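Local coordinates for monoamine oxidase regulatory protein, putative (Archaeoglobus fulgidus, PDB 1Q6W) that is of unconfirmed function but has the hot dog fold of the MaoC-like dehydratase family and probably handles an acyl thioester substrate, at residues K23-P28 with A114-V119; S91-F96 with S152-K157; V101-P106 with L145-L150; V119-D124 with V131-L136. All blocks are in the same frame, centred on the assembly; numbering follows the deposited sequence.

Contact 1: residues K23-P28 with A114-V119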
loop_
_atom_site.group_PDB
_atom_site.type_symbol
_atom_site.label_atom_id
_atom_site.label_comp_id
_atom_site.label_asym_id
_atom_site.label_seq_id
_atom_site.Cartn_x
_atom_site.Cartn_y
_atom_site.Cartn_z
ATOM N N LYS A 23 -20.491 -7.873 0.876
ATOM C CA LYS A 23 -19.445 -7.645 -0.098
ATOM C C LYS A 23 -19.649 -6.334 -0.865
ATOM O O LYS A 23 -20.768 -5.955 -1.186
ATOM C CB LYS A 23 -19.370 -8.835 -1.079
ATOM C CG LYS A 23 -18.247 -8.705 -2.102
ATOM C CD LYS A 23 -18.142 -9.903 -3.031
ATOM C CE LYS A 23 -17.549 -11.113 -2.333
ATOM N NZ LYS A 23 -17.311 -12.224 -3.296
ATOM N N ILE A 24 -18.548 -5.648 -1.147
ATOM C CA ILE A 24 -18.580 -4.394 -1.887
ATOM C C ILE A 24 -17.906 -4.606 -3.236
ATOM O O ILE A 24 -16.798 -5.132 -3.304
ATOM C CB ILE A 24 -17.834 -3.279 -1.133
ATOM C CG1 ILE A 24 -18.498 -3.040 0.220
ATOM C CG2 ILE A 24 -17.858 -2.002 -1.942
ATOM C CD1 ILE A 24 -17.703 -2.146 1.136
ATOM N N GLU A 25 -18.577 -4.185 -4.305
ATOM C CA GLU A 25 -18.064 -4.349 -5.657
ATOM C C GLU A 25 -17.596 -3.003 -6.197
ATOM O O GLU A 25 -18.397 -2.099 -6.407
ATOM C CB GLU A 25 -19.165 -4.919 -6.551
ATOM C CG GLU A 25 -18.670 -5.815 -7.668
ATOM C CD GLU A 25 -18.141 -7.142 -7.158
ATOM O OE1 GLU A 25 -17.169 -7.135 -6.378
ATOM O OE2 GLU A 25 -18.700 -8.194 -7.534
ATOM N N GLY A 26 -16.296 -2.859 -6.421
ATOM C CA GLY A 26 -15.769 -1.611 -6.934
ATOM C C GLY A 26 -15.950 -1.476 -8.441
ATOM O O GLY A 26 -16.169 -2.468 -9.157
ATOM N N LEU A 27 -15.864 -0.243 -8.933
ATOM C CA LEU A 27 -16.033 0.024 -10.351
ATOM C C LEU A 27 -14.710 -0.233 -11.074
ATOM O O LEU A 27 -13.683 0.313 -10.717
ATOM C CB LEU A 27 -16.521 1.477 -10.520
ATOM C CG LEU A 27 -16.801 2.147 -11.879
ATOM C CD1 LEU A 27 -15.534 2.788 -12.408
ATOM C CD2 LEU A 27 -17.387 1.139 -12.864
ATOM N N PRO A 28 -14.715 -1.071 -12.108
ATOM C CA PRO A 28 -13.505 -1.396 -12.868
ATOM C C PRO A 28 -12.862 -0.243 -13.643
ATOM O O PRO A 28 -13.554 0.658 -14.132
ATOM C CB PRO A 28 -13.983 -2.494 -13.823
ATOM C CG PRO A 28 -15.136 -3.062 -13.156
ATOM C CD PRO A 28 -15.843 -1.866 -12.589
ATOM N N ALA A 114 -10.518 -5.052 -11.343
ATOM C CA ALA A 114 -11.742 -4.852 -10.578
ATOM C C ALA A 114 -11.529 -5.431 -9.188
ATOM O O ALA A 114 -11.045 -6.556 -9.035
ATOM C CB ALA A 114 -12.879 -5.540 -11.245
ATOM N N ALA A 115 -11.892 -4.663 -8.171
ATOM C CA ALA A 115 -11.696 -5.105 -6.812
ATOM C C ALA A 115 -13.000 -5.302 -6.075
ATOM O O ALA A 115 -14.001 -4.654 -6.371
ATOM C CB ALA A 115 -10.839 -4.098 -6.068
ATOM N N SER A 116 -12.973 -6.200 -5.103
ATOM C CA SER A 116 -14.135 -6.469 -4.285
ATOM C C SER A 116 -13.651 -6.645 -2.857
ATOM O O SER A 116 -12.537 -7.131 -2.631
ATOM C CB SER A 116 -14.842 -7.743 -4.760
ATOM O OG SER A 116 -14.011 -8.885 -4.626
ATOM N N ALA A 117 -14.475 -6.230 -1.903
ATOM C CA ALA A 117 -14.137 -6.390 -0.504
ATOM C C ALA A 117 -15.283 -7.133 0.205
ATOM O O ALA A 117 -16.464 -6.874 -0.059
ATOM C CB ALA A 117 -13.913 -5.047 0.119
ATOM N N GLU A 118 -14.940 -8.053 1.097
ATOM C CA GLU A 118 -15.958 -8.804 1.814
ATOM C C GLU A 118 -15.664 -8.799 3.308
ATOM O O GLU A 118 -14.521 -8.979 3.716
ATOM C CB GLU A 118 -16.010 -10.236 1.295
ATOM C CG GLU A 118 -17.050 -11.089 1.957
ATOM C CD GLU A 118 -17.037 -12.504 1.437
ATOM O OE1 GLU A 118 -17.875 -13.316 1.903
ATOM O OE2 GLU A 118 -16.191 -12.804 0.560
ATOM N N VAL A 119 -16.688 -8.570 4.125
ATOM C CA VAL A 119 -16.483 -8.567 5.563
ATOM C C VAL A 119 -16.267 -9.999 6.014
ATOM O O VAL A 119 -17.120 -10.867 5.786
ATOM C CB VAL A 119 -17.697 -7.998 6.318
ATOM C CG1 VAL A 119 -17.436 -8.050 7.836
ATOM C CG2 VAL A 119 -17.987 -6.572 5.833
#
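Lys23 and Glu118, a directly opposed non-hydrogen-bonded pair on one face of the sheet, both send CG trans to the backbone N (chi1 -177° and -179°); a bend in the lysine at chi3 (-74°) then brings its CE 3.6 Å from Glu118 OE2. The charged ends stay just short of a salt bridge, with Lys23 NZ 4.1 Å from Glu118 OE2, so the attraction between them is probably modest in this exposed spot. The backbones do the firm work. Ile24 N gives its hydrogen to Ala117 O at 2.7 Å, and Ala117 N answers to Ile24 O at 2.9 Å, each donor lying in the carbonyl plane. One step beyond the regular pairing, Gly26 N still reaches Ala115 O at 2.9 Å, and past that, Pro28 CG rests 3.9 Å from Ala114 CB. On the other face, Ile24 CB sits 4.5 Å from Ala117 CB, and Ile24 packs on Val82 and Ile83 of helix 68-84 while Ala117 meets Val79. An antiparallel outer strand with one side to solvent and the other to a long central helix is characteristic of the hot dog fold, in which the sheet wraps that helix.

Contact 2: residues S91-F96 with S152-K157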
loop_
_atom_site.group_PDB
_atom_site.type_symbol
_atom_site.label_atom_id
_atom_site.label_comp_id
_atom_site.label_asym_id
_atom_site.label_seq_id
_atom_site.Cartn_x
_atom_site.Cartn_y
_atom_site.Cartn_z
ATOM N N SER A 91 -18.535 7.524 11.088
ATOM C CA SER A 91 -18.349 6.427 12.042
ATOM C C SER A 91 -17.077 5.628 11.759
ATOM O O SER A 91 -16.654 4.812 12.579
ATOM C CB SER A 91 -19.548 5.498 12.005
ATOM O OG SER A 91 -19.822 5.117 10.674
ATOM N N VAL A 92 -16.476 5.851 10.587
ATOM C CA VAL A 92 -15.243 5.170 10.223
ATOM C C VAL A 92 -14.134 5.991 10.861
ATOM O O VAL A 92 -13.711 7.006 10.321
ATOM C CB VAL A 92 -15.038 5.126 8.695
ATOM C CG1 VAL A 92 -13.788 4.341 8.363
ATOM C CG2 VAL A 92 -16.235 4.474 8.025
ATOM N N ILE A 93 -13.674 5.541 12.022
ATOM C CA ILE A 93 -12.648 6.232 12.782
ATOM C C ILE A 93 -11.225 6.192 12.229
ATOM O O ILE A 93 -10.574 7.239 12.096
ATOM C CB ILE A 93 -12.585 5.692 14.205
ATOM C CG1 ILE A 93 -13.939 5.878 14.883
ATOM C CG2 ILE A 93 -11.469 6.379 14.963
ATOM C CD1 ILE A 93 -14.047 5.177 16.216
ATOM N N ALA A 94 -10.729 4.995 11.929
ATOM C CA ALA A 94 -9.367 4.871 11.420
ATOM C C ALA A 94 -9.087 3.598 10.641
ATOM O O ALA A 94 -9.817 2.610 10.738
ATOM C CB ALA A 94 -8.370 4.979 12.567
ATOM N N PHE A 95 -8.014 3.664 9.855
ATOM C CA PHE A 95 -7.541 2.550 9.062
ATOM C C PHE A 95 -6.635 1.827 10.053
ATOM O O PHE A 95 -5.555 2.307 10.374
ATOM C CB PHE A 95 -6.738 3.069 7.873
ATOM C CG PHE A 95 -6.475 2.035 6.819
ATOM C CD1 PHE A 95 -5.946 2.404 5.585
ATOM C CD2 PHE A 95 -6.762 0.687 7.046
ATOM C CE1 PHE A 95 -5.709 1.444 4.582
ATOM C CE2 PHE A 95 -6.530 -0.267 6.061
ATOM C CZ PHE A 95 -6.005 0.108 4.824
ATOM N N PHE A 96 -7.091 0.687 10.558
ATOM C CA PHE A 96 -6.326 -0.058 11.542
ATOM C C PHE A 96 -5.029 -0.663 10.992
ATOM O O PHE A 96 -3.932 -0.359 11.481
ATOM C CB PHE A 96 -7.195 -1.162 12.145
ATOM C CG PHE A 96 -6.920 -1.410 13.585
ATOM C CD1 PHE A 96 -7.269 -0.458 14.540
ATOM C CD2 PHE A 96 -6.265 -2.565 13.991
ATOM C CE1 PHE A 96 -6.968 -0.646 15.886
ATOM C CE2 PHE A 96 -5.955 -2.769 15.338
ATOM C CZ PHE A 96 -6.307 -1.806 16.290
ATOM N N SER A 152 -8.160 -4.044 7.862
ATOM C CA SER A 152 -9.182 -3.791 8.872
ATOM C C SER A 152 -9.343 -2.327 9.240
ATOM O O SER A 152 -8.383 -1.559 9.233
ATOM C CB SER A 152 -8.868 -4.591 10.118
ATOM O OG SER A 152 -7.562 -4.280 10.536
ATOM N N ALA A 153 -10.574 -1.950 9.561
ATOM C CA ALA A 153 -10.880 -0.574 9.942
ATOM C C ALA A 153 -11.528 -0.535 11.321
ATOM O O ALA A 153 -12.209 -1.469 11.730
ATOM C CB ALA A 153 -11.808 0.062 8.913
ATOM N N LEU A 154 -11.293 0.546 12.046
ATOM C CA LEU A 154 -11.878 0.702 13.366
ATOM C C LEU A 154 -13.148 1.550 13.190
ATOM O O LEU A 154 -13.084 2.719 12.802
ATOM C CB LEU A 154 -10.874 1.391 14.292
ATOM C CG LEU A 154 -11.188 1.429 15.782
ATOM C CD1 LEU A 154 -9.944 1.766 16.562
ATOM C CD2 LEU A 154 -12.259 2.455 16.030
ATOM N N ILE A 155 -14.309 0.958 13.445
ATOM C CA ILE A 155 -15.542 1.711 13.277
ATOM C C ILE A 155 -16.361 1.865 14.561
ATOM O O ILE A 155 -16.448 0.960 15.382
ATOM C CB ILE A 155 -16.425 1.099 12.161
ATOM C CG1 ILE A 155 -17.080 -0.171 12.652
ATOM C CG2 ILE A 155 -15.570 0.753 10.940
ATOM C CD1 ILE A 155 -17.961 -0.805 11.604
ATOM N N ARG A 156 -16.947 3.046 14.710
ATOM C CA ARG A 156 -17.763 3.424 15.859
ATOM C C ARG A 156 -19.004 2.563 16.096
ATOM O O ARG A 156 -19.667 2.125 15.156
ATOM C CB ARG A 156 -18.199 4.880 15.698
ATOM C CG ARG A 156 -18.777 5.504 16.937
ATOM C CD ARG A 156 -17.918 6.670 17.354
ATOM N NE ARG A 156 -17.848 7.662 16.287
ATOM C CZ ARG A 156 -16.894 8.582 16.183
ATOM N NH1 ARG A 156 -15.917 8.642 17.084
ATOM N NH2 ARG A 156 -16.922 9.443 15.177
ATOM N N LYS A 157 -19.316 2.342 17.369
ATOM C CA LYS A 157 -20.487 1.564 17.747
ATOM C C LYS A 157 -21.671 2.504 17.928
ATOM O O LYS A 157 -21.483 3.692 18.228
ATOM C CB LYS A 157 -20.220 0.779 19.040
ATOM C CG LYS A 157 -19.226 -0.357 18.846
ATOM C CD LYS A 157 -19.217 -1.358 19.978
ATOM C CE LYS A 157 -18.532 -0.800 21.202
ATOM N NZ LYS A 157 -18.422 -1.843 22.256
#
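Around Leu154 the two strands close up. Ile93 and Ala94 both face it in a classic beta bulge, and Leu154 O takes Ile93 N at 3.0 Å and, weakly, Ala94 N at 3.4 Å. Leu154 N returns to Ala94 O at 2.9 Å in a nearly straight bond. The leucine forks between two neighbours: CD2 lies against Ile93 CD1, and CD1 comes 3.9 Å from CE1 of the Phe96 ring. Toward Arg156 the contact slackens. Its N binds Ser91 O at 2.8 Å, yet beyond CB the chain bends at chi2 (118°) and chi3 (59°), laying one guanidinium face over Ile93 CG1 on the solvent side; NH2 finds Ser90 O in a weak bond. Cutting Ile93 back to an alanine removes CG1 and CD1, which would probably open a gap beside Leu154 CD2 and leave the Arg156 guanidinium less restrained, with its weak bond to Ser90 O remaining. Phe95 turns its ring edge to Ser152 O, with CD2 3.5 Å away, and Val92 packs on Phe47 of the second subunit. Within this chain strand 92-103 is outermost in the sheet, while strand 145-156 has strand 129-139 on its far side, where Ile155 packs on Val132.

Contact 3: residues V101-P106 with L145-L150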
loop_
_atom_site.group_PDB
_atom_site.type_symbol
_atom_site.label_atom_id
_atom_site.label_comp_id
_atom_site.label_asym_id
_atom_site.label_seq_id
_atom_site.Cartn_x
_atom_site.Cartn_y
_atom_site.Cartn_z
ATOM N N VAL A 101 -1.078 -9.226 2.234
ATOM C CA VAL A 101 -1.214 -8.809 0.867
ATOM C C VAL A 101 -0.396 -9.768 0.050
ATOM O O VAL A 101 0.800 -9.951 0.311
ATOM C CB VAL A 101 -0.677 -7.361 0.641
ATOM C CG1 VAL A 101 -0.873 -6.942 -0.817
ATOM C CG2 VAL A 101 -1.396 -6.386 1.550
ATOM N N ARG A 102 -1.035 -10.389 -0.930
ATOM C CA ARG A 102 -0.353 -11.314 -1.810
ATOM C C ARG A 102 -0.450 -10.845 -3.262
ATOM O O ARG A 102 -1.551 -10.641 -3.798
ATOM C CB ARG A 102 -0.954 -12.708 -1.692
ATOM C CG ARG A 102 -0.586 -13.433 -0.425
ATOM C CD ARG A 102 -1.146 -14.843 -0.444
ATOM N NE ARG A 102 -0.621 -15.667 0.638
ATOM C CZ ARG A 102 -0.864 -16.968 0.761
ATOM N NH1 ARG A 102 -1.625 -17.589 -0.131
ATOM N NH2 ARG A 102 -0.341 -17.650 1.770
ATOM N N PHE A 103 0.702 -10.662 -3.899
ATOM C CA PHE A 103 0.726 -10.262 -5.299
ATOM C C PHE A 103 0.765 -11.549 -6.117
ATOM O O PHE A 103 1.792 -12.173 -6.268
ATOM C CB PHE A 103 1.946 -9.377 -5.543
ATOM C CG PHE A 103 1.944 -8.121 -4.707
ATOM C CD1 PHE A 103 2.882 -7.945 -3.684
ATOM C CD2 PHE A 103 0.974 -7.135 -4.904
ATOM C CE1 PHE A 103 2.857 -6.815 -2.871
ATOM C CE2 PHE A 103 0.936 -5.998 -4.096
ATOM C CZ PHE A 103 1.873 -5.830 -3.081
ATOM N N LEU A 104 -0.379 -11.956 -6.626
ATOM C CA LEU A 104 -0.478 -13.202 -7.362
ATOM C C LEU A 104 -0.072 -13.188 -8.818
ATOM O O LEU A 104 0.749 -14.000 -9.252
ATOM C CB LEU A 104 -1.902 -13.737 -7.259
ATOM C CG LEU A 104 -2.421 -13.790 -5.821
ATOM C CD1 LEU A 104 -3.865 -14.260 -5.808
ATOM C CD2 LEU A 104 -1.536 -14.727 -4.981
ATOM N N ARG A 105 -0.667 -12.281 -9.584
ATOM C CA ARG A 105 -0.404 -12.177 -11.012
ATOM C C ARG A 105 -0.034 -10.739 -11.344
ATOM O O ARG A 105 -0.439 -9.804 -10.659
ATOM C CB ARG A 105 -1.663 -12.576 -11.775
ATOM C CG ARG A 105 -1.428 -13.170 -13.134
ATOM C CD ARG A 105 -1.733 -14.651 -13.096
ATOM N NE ARG A 105 -3.010 -14.902 -12.437
ATOM C CZ ARG A 105 -3.579 -16.097 -12.338
ATOM N NH1 ARG A 105 -2.983 -17.161 -12.859
ATOM N NH2 ARG A 105 -4.741 -16.231 -11.710
ATOM N N PRO A 106 0.747 -10.541 -12.405
ATOM C CA PRO A 106 1.140 -9.182 -12.783
ATOM C C PRO A 106 0.037 -8.463 -13.538
ATOM O O PRO A 106 -0.761 -9.088 -14.206
ATOM C CB PRO A 106 2.368 -9.414 -13.659
ATOM C CG PRO A 106 2.027 -10.687 -14.348
ATOM C CD PRO A 106 1.441 -11.540 -13.238
ATOM N N LEU A 145 -7.231 -13.830 -10.691
ATOM C CA LEU A 145 -7.010 -13.148 -9.426
ATOM C C LEU A 145 -5.584 -12.588 -9.426
ATOM O O LEU A 145 -4.620 -13.337 -9.396
ATOM C CB LEU A 145 -7.191 -14.148 -8.287
ATOM C CG LEU A 145 -7.378 -13.599 -6.883
ATOM C CD1 LEU A 145 -8.663 -12.774 -6.785
ATOM C CD2 LEU A 145 -7.431 -14.770 -5.925
ATOM N N VAL A 146 -5.442 -11.272 -9.468
ATOM C CA VAL A 146 -4.113 -10.667 -9.502
ATOM C C VAL A 146 -3.569 -10.272 -8.131
ATOM O O VAL A 146 -2.361 -10.263 -7.916
ATOM C CB VAL A 146 -4.088 -9.393 -10.412
ATOM C CG1 VAL A 146 -4.532 -9.745 -11.813
ATOM C CG2 VAL A 146 -4.990 -8.303 -9.822
ATOM N N LEU A 147 -4.453 -9.932 -7.204
ATOM C CA LEU A 147 -4.005 -9.524 -5.884
ATOM C C LEU A 147 -5.037 -9.868 -4.829
ATOM O O LEU A 147 -6.235 -9.849 -5.086
ATOM C CB LEU A 147 -3.719 -8.013 -5.872
ATOM C CG LEU A 147 -3.267 -7.327 -4.575
ATOM C CD1 LEU A 147 -2.508 -6.067 -4.927
ATOM C CD2 LEU A 147 -4.454 -7.002 -3.673
ATOM N N THR A 148 -4.557 -10.177 -3.634
ATOM C CA THR A 148 -5.445 -10.513 -2.543
ATOM C C THR A 148 -4.898 -9.864 -1.278
ATOM O O THR A 148 -3.686 -9.718 -1.130
ATOM C CB THR A 148 -5.541 -12.055 -2.361
ATOM O OG1 THR A 148 -6.649 -12.367 -1.514
ATOM C CG2 THR A 148 -4.270 -12.610 -1.733
ATOM N N ALA A 149 -5.785 -9.456 -0.377
ATOM C CA ALA A 149 -5.342 -8.829 0.855
ATOM C C ALA A 149 -6.380 -8.848 1.970
ATOM O O ALA A 149 -7.583 -9.056 1.753
ATOM C CB ALA A 149 -4.906 -7.392 0.590
ATOM N N LEU A 150 -5.882 -8.628 3.181
ATOM C CA LEU A 150 -6.706 -8.594 4.373
ATOM C C LEU A 150 -6.431 -7.252 5.060
ATOM O O LEU A 150 -5.290 -6.946 5.398
ATOM C CB LEU A 150 -6.307 -9.751 5.283
ATOM C CG LEU A 150 -7.378 -10.702 5.797
ATOM C CD1 LEU A 150 -8.323 -11.116 4.687
ATOM C CD2 LEU A 150 -6.675 -11.896 6.386
#
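The Phe103 ring takes Leu147 CD1 obliquely, its CE2 3.5 Å from that methyl, and also meets the ring of Phe95 of the second subunit, the two planes about 40° apart. The second flat group, the guanidinium of Arg105, turns an edge to Leu145, with NH2 3.6 Å from Leu145 N without a bond; this arginine is poorly ordered. Phe103 and Leu147 run side by side on one face of the sheet, and Val101 CG2 adds to that face by touching Ala149 CB at 3.8 Å. On the reverse face Arg102 lies alongside Thr148, its CB beside the threonine CG2, while Leu104 CD1 crosses to Leu145 CD2 at 3.6 Å. The backbone pairing is regular at first: Arg102 N to Thr148 O at 2.7 Å, Thr148 N back to Arg102 O at 3.0 Å. It then ends in a fork, Val146 O gripped by Leu104 N at 2.9 Å and Arg105 N at 3.1 Å, both arriving from the same face of its carbonyl plane. Val101 and Leu147 pack on Leu72 of helix 68-84, and Val101 pairs with a strand of the second subunit, carrying the sheet across the interface. Oily side chains thus meet helix and partner subunit, Arg102 and Thr148 lie on the reverse face beside the leucine pair, and stability should come mainly from packing and backbone bonds, Arg105 adding just a long, weak ion pair to Glu144.

Contact 4: residues V119-D124 with V131-L136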
loop_
_atom_site.group_PDB
_atom_site.type_symbol
_atom_site.label_atom_id
_atom_site.label_comp_id
_atom_site.label_asym_id
_atom_site.label_seq_id
_atom_site.Cartn_x
_atom_site.Cartn_y
_atom_site.Cartn_z
ATOM N N VAL A 119 -16.688 -8.570 4.125
ATOM C CA VAL A 119 -16.483 -8.567 5.563
ATOM C C VAL A 119 -16.267 -9.999 6.014
ATOM O O VAL A 119 -17.120 -10.867 5.786
ATOM C CB VAL A 119 -17.697 -7.998 6.318
ATOM C CG1 VAL A 119 -17.436 -8.050 7.836
ATOM C CG2 VAL A 119 -17.987 -6.572 5.833
ATOM N N VAL A 120 -15.130 -10.248 6.658
ATOM C CA VAL A 120 -14.815 -11.590 7.112
ATOM C C VAL A 120 -14.640 -11.724 8.615
ATOM O O VAL A 120 -14.617 -12.828 9.138
ATOM C CB VAL A 120 -13.546 -12.118 6.421
ATOM C CG1 VAL A 120 -13.767 -12.162 4.915
ATOM C CG2 VAL A 120 -12.335 -11.259 6.803
ATOM N N GLU A 121 -14.531 -10.610 9.315
ATOM C CA GLU A 121 -14.339 -10.670 10.756
ATOM C C GLU A 121 -14.743 -9.396 11.494
ATOM O O GLU A 121 -14.700 -8.284 10.950
ATOM C CB GLU A 121 -12.879 -10.997 11.046
ATOM C CG GLU A 121 -12.514 -11.046 12.513
ATOM C CD GLU A 121 -11.058 -11.431 12.736
ATOM O OE1 GLU A 121 -10.615 -11.435 13.905
ATOM O OE2 GLU A 121 -10.356 -11.734 11.743
ATOM N N LYS A 122 -15.146 -9.574 12.744
ATOM C CA LYS A 122 -15.549 -8.466 13.600
ATOM C C LYS A 122 -15.065 -8.778 14.991
ATOM O O LYS A 122 -15.232 -9.884 15.486
ATOM C CB LYS A 122 -17.064 -8.304 13.620
ATOM C CG LYS A 122 -17.673 -8.006 12.267
ATOM C CD LYS A 122 -19.148 -7.729 12.388
ATOM C CE LYS A 122 -19.404 -6.574 13.339
ATOM N NZ LYS A 122 -20.855 -6.270 13.442
ATOM N N GLN A 123 -14.481 -7.783 15.624
ATOM C CA GLN A 123 -13.927 -7.945 16.949
ATOM C C GLN A 123 -14.337 -6.729 17.771
ATOM O O GLN A 123 -14.360 -5.609 17.250
ATOM C CB GLN A 123 -12.412 -7.990 16.812
ATOM C CG GLN A 123 -11.647 -8.724 17.866
ATOM C CD GLN A 123 -10.147 -8.622 17.617
ATOM O OE1 GLN A 123 -9.695 -8.665 16.464
ATOM N NE2 GLN A 123 -9.368 -8.493 18.695
ATOM N N ASP A 124 -14.698 -6.937 19.035
ATOM C CA ASP A 124 -15.025 -5.794 19.869
ATOM C C ASP A 124 -13.668 -5.155 20.189
ATOM O O ASP A 124 -12.647 -5.845 20.218
ATOM C CB ASP A 124 -15.730 -6.230 21.153
ATOM C CG ASP A 124 -16.235 -5.051 21.961
ATOM O OD1 ASP A 124 -17.035 -4.257 21.417
ATOM O OD2 ASP A 124 -15.835 -4.916 23.137
ATOM N N VAL A 131 -13.419 -3.471 15.648
ATOM C CA VAL A 131 -12.681 -3.532 14.395
ATOM C C VAL A 131 -13.320 -4.522 13.429
ATOM O O VAL A 131 -13.716 -5.626 13.810
ATOM C CB VAL A 131 -11.199 -3.924 14.604
ATOM C CG1 VAL A 131 -10.514 -2.915 15.497
ATOM C CG2 VAL A 131 -11.106 -5.296 15.203
ATOM N N VAL A 132 -13.435 -4.105 12.175
ATOM C CA VAL A 132 -14.007 -4.941 11.137
ATOM C C VAL A 132 -12.881 -5.316 10.195
ATOM O O VAL A 132 -12.058 -4.472 9.833
ATOM C CB VAL A 132 -15.106 -4.177 10.364
ATOM C CG1 VAL A 132 -15.673 -5.045 9.236
ATOM C CG2 VAL A 132 -16.205 -3.751 11.337
ATOM N N THR A 133 -12.827 -6.585 9.817
ATOM C CA THR A 133 -11.797 -7.042 8.896
ATOM C C THR A 133 -12.395 -7.408 7.538
ATOM O O THR A 133 -13.402 -8.117 7.461
ATOM C CB THR A 133 -11.052 -8.257 9.462
ATOM O OG1 THR A 133 -10.351 -7.856 10.643
ATOM C CG2 THR A 133 -10.058 -8.820 8.422
ATOM N N TYR A 134 -11.761 -6.930 6.472
ATOM C CA TYR A 134 -12.249 -7.185 5.127
ATOM C C TYR A 134 -11.277 -8.009 4.322
ATOM O O TYR A 134 -10.067 -7.923 4.511
ATOM C CB TYR A 134 -12.492 -5.864 4.381
ATOM C CG TYR A 134 -13.454 -4.923 5.063
ATOM C CD1 TYR A 134 -13.063 -4.167 6.173
ATOM C CD2 TYR A 134 -14.767 -4.776 4.594
ATOM C CE1 TYR A 134 -13.962 -3.286 6.797
ATOM C CE2 TYR A 134 -15.662 -3.911 5.202
ATOM C CZ TYR A 134 -15.261 -3.167 6.300
ATOM O OH TYR A 134 -16.172 -2.305 6.893
ATOM N N LYS A 135 -11.813 -8.805 3.412
ATOM C CA LYS A 135 -10.982 -9.601 2.532
ATOM C C LYS A 135 -11.045 -8.885 1.190
ATOM O O LYS A 135 -12.124 -8.689 0.636
ATOM C CB LYS A 135 -11.530 -11.021 2.387
ATOM C CG LYS A 135 -10.619 -11.937 1.601
ATOM C CD LYS A 135 -11.220 -13.332 1.471
ATOM C CE LYS A 135 -10.209 -14.336 0.908
ATOM N NZ LYS A 135 -9.705 -13.961 -0.448
ATOM N N LEU A 136 -9.894 -8.468 0.679
ATOM C CA LEU A 136 -9.845 -7.775 -0.590
ATOM C C LEU A 136 -9.430 -8.709 -1.714
ATOM O O LEU A 136 -8.495 -9.505 -1.570
ATOM C CB LEU A 136 -8.861 -6.609 -0.508
ATOM C CG LEU A 136 -8.676 -5.787 -1.782
ATOM C CD1 LEU A 136 -9.993 -5.141 -2.165
ATOM C CD2 LEU A 136 -7.633 -4.722 -1.554
#
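Thr133 O takes two successive amides of the opposite strand, Val120 N at 2.9 Å and, weakly, Glu121 N at 3.3 Å: a classic beta bulge in an otherwise regular hairpin. The extra residue shifts the register by one, and Val120 sends its two methyls to different partners, CG1 to Lys135 CB at 3.6 Å and CG2 to Thr133 CG2 at 3.7 Å. Beyond the bulge the pairing settles. Thr133 N binds Glu121 O at 2.8 Å, the donor standing 35° out of the carbonyl plane, and Gln123 and Val131 exchange a reciprocal pair of backbone bonds. Glu121 lies beside Thr133 and Gln123 beside Val131 on one face. On the other, Val119 has CG1 trans to the backbone N (chi1 179°), which directs that methyl to Val132 CG1 at 3.8 Å and leaves CG2 to touch Tyr134 CE2 at 3.6 Å. A glycine in place of Val119 would probably open a gap between Val132 and the tyrosine ring, leaving that side of the ring less firmly held. Lys122 leaves from the same face and gives its NZ to the main-chain oxygens of Ile18 and Phe15. The hairpin occupies the middle of the sheet: strand 112-126 has strand 23-30 on its other side, strand 129-139 has strand 145-156, where Tyr134 meets the nearly parallel ring of Tyr151, and Leu136 packs on helix 68-84.

All four contacts belong to one antiparallel sheet with strand order 23-30, 112-126, 129-139, 145-156, 92-103. Contact 1 joins the first pair, contact 4 the second, and contacts 2 and 3 both join the last, their centres 24 Å apart on opposite sides of the chain's centre. Contacts 1 and 4 share Val119, with Glu118 O meeting Lys135 N. Contact 4 lies about 10 Å from contact 2, centre to centre, tied to it by the Lys157-Asp124 salt bridge and by Ala153 N with Val132 O. Along the chain contact 1 closes before contact 4 opens, and contacts 2 and 3 both enclose contact 4. Both also touch the second subunit, so strand 92-103 links sheet and dimer.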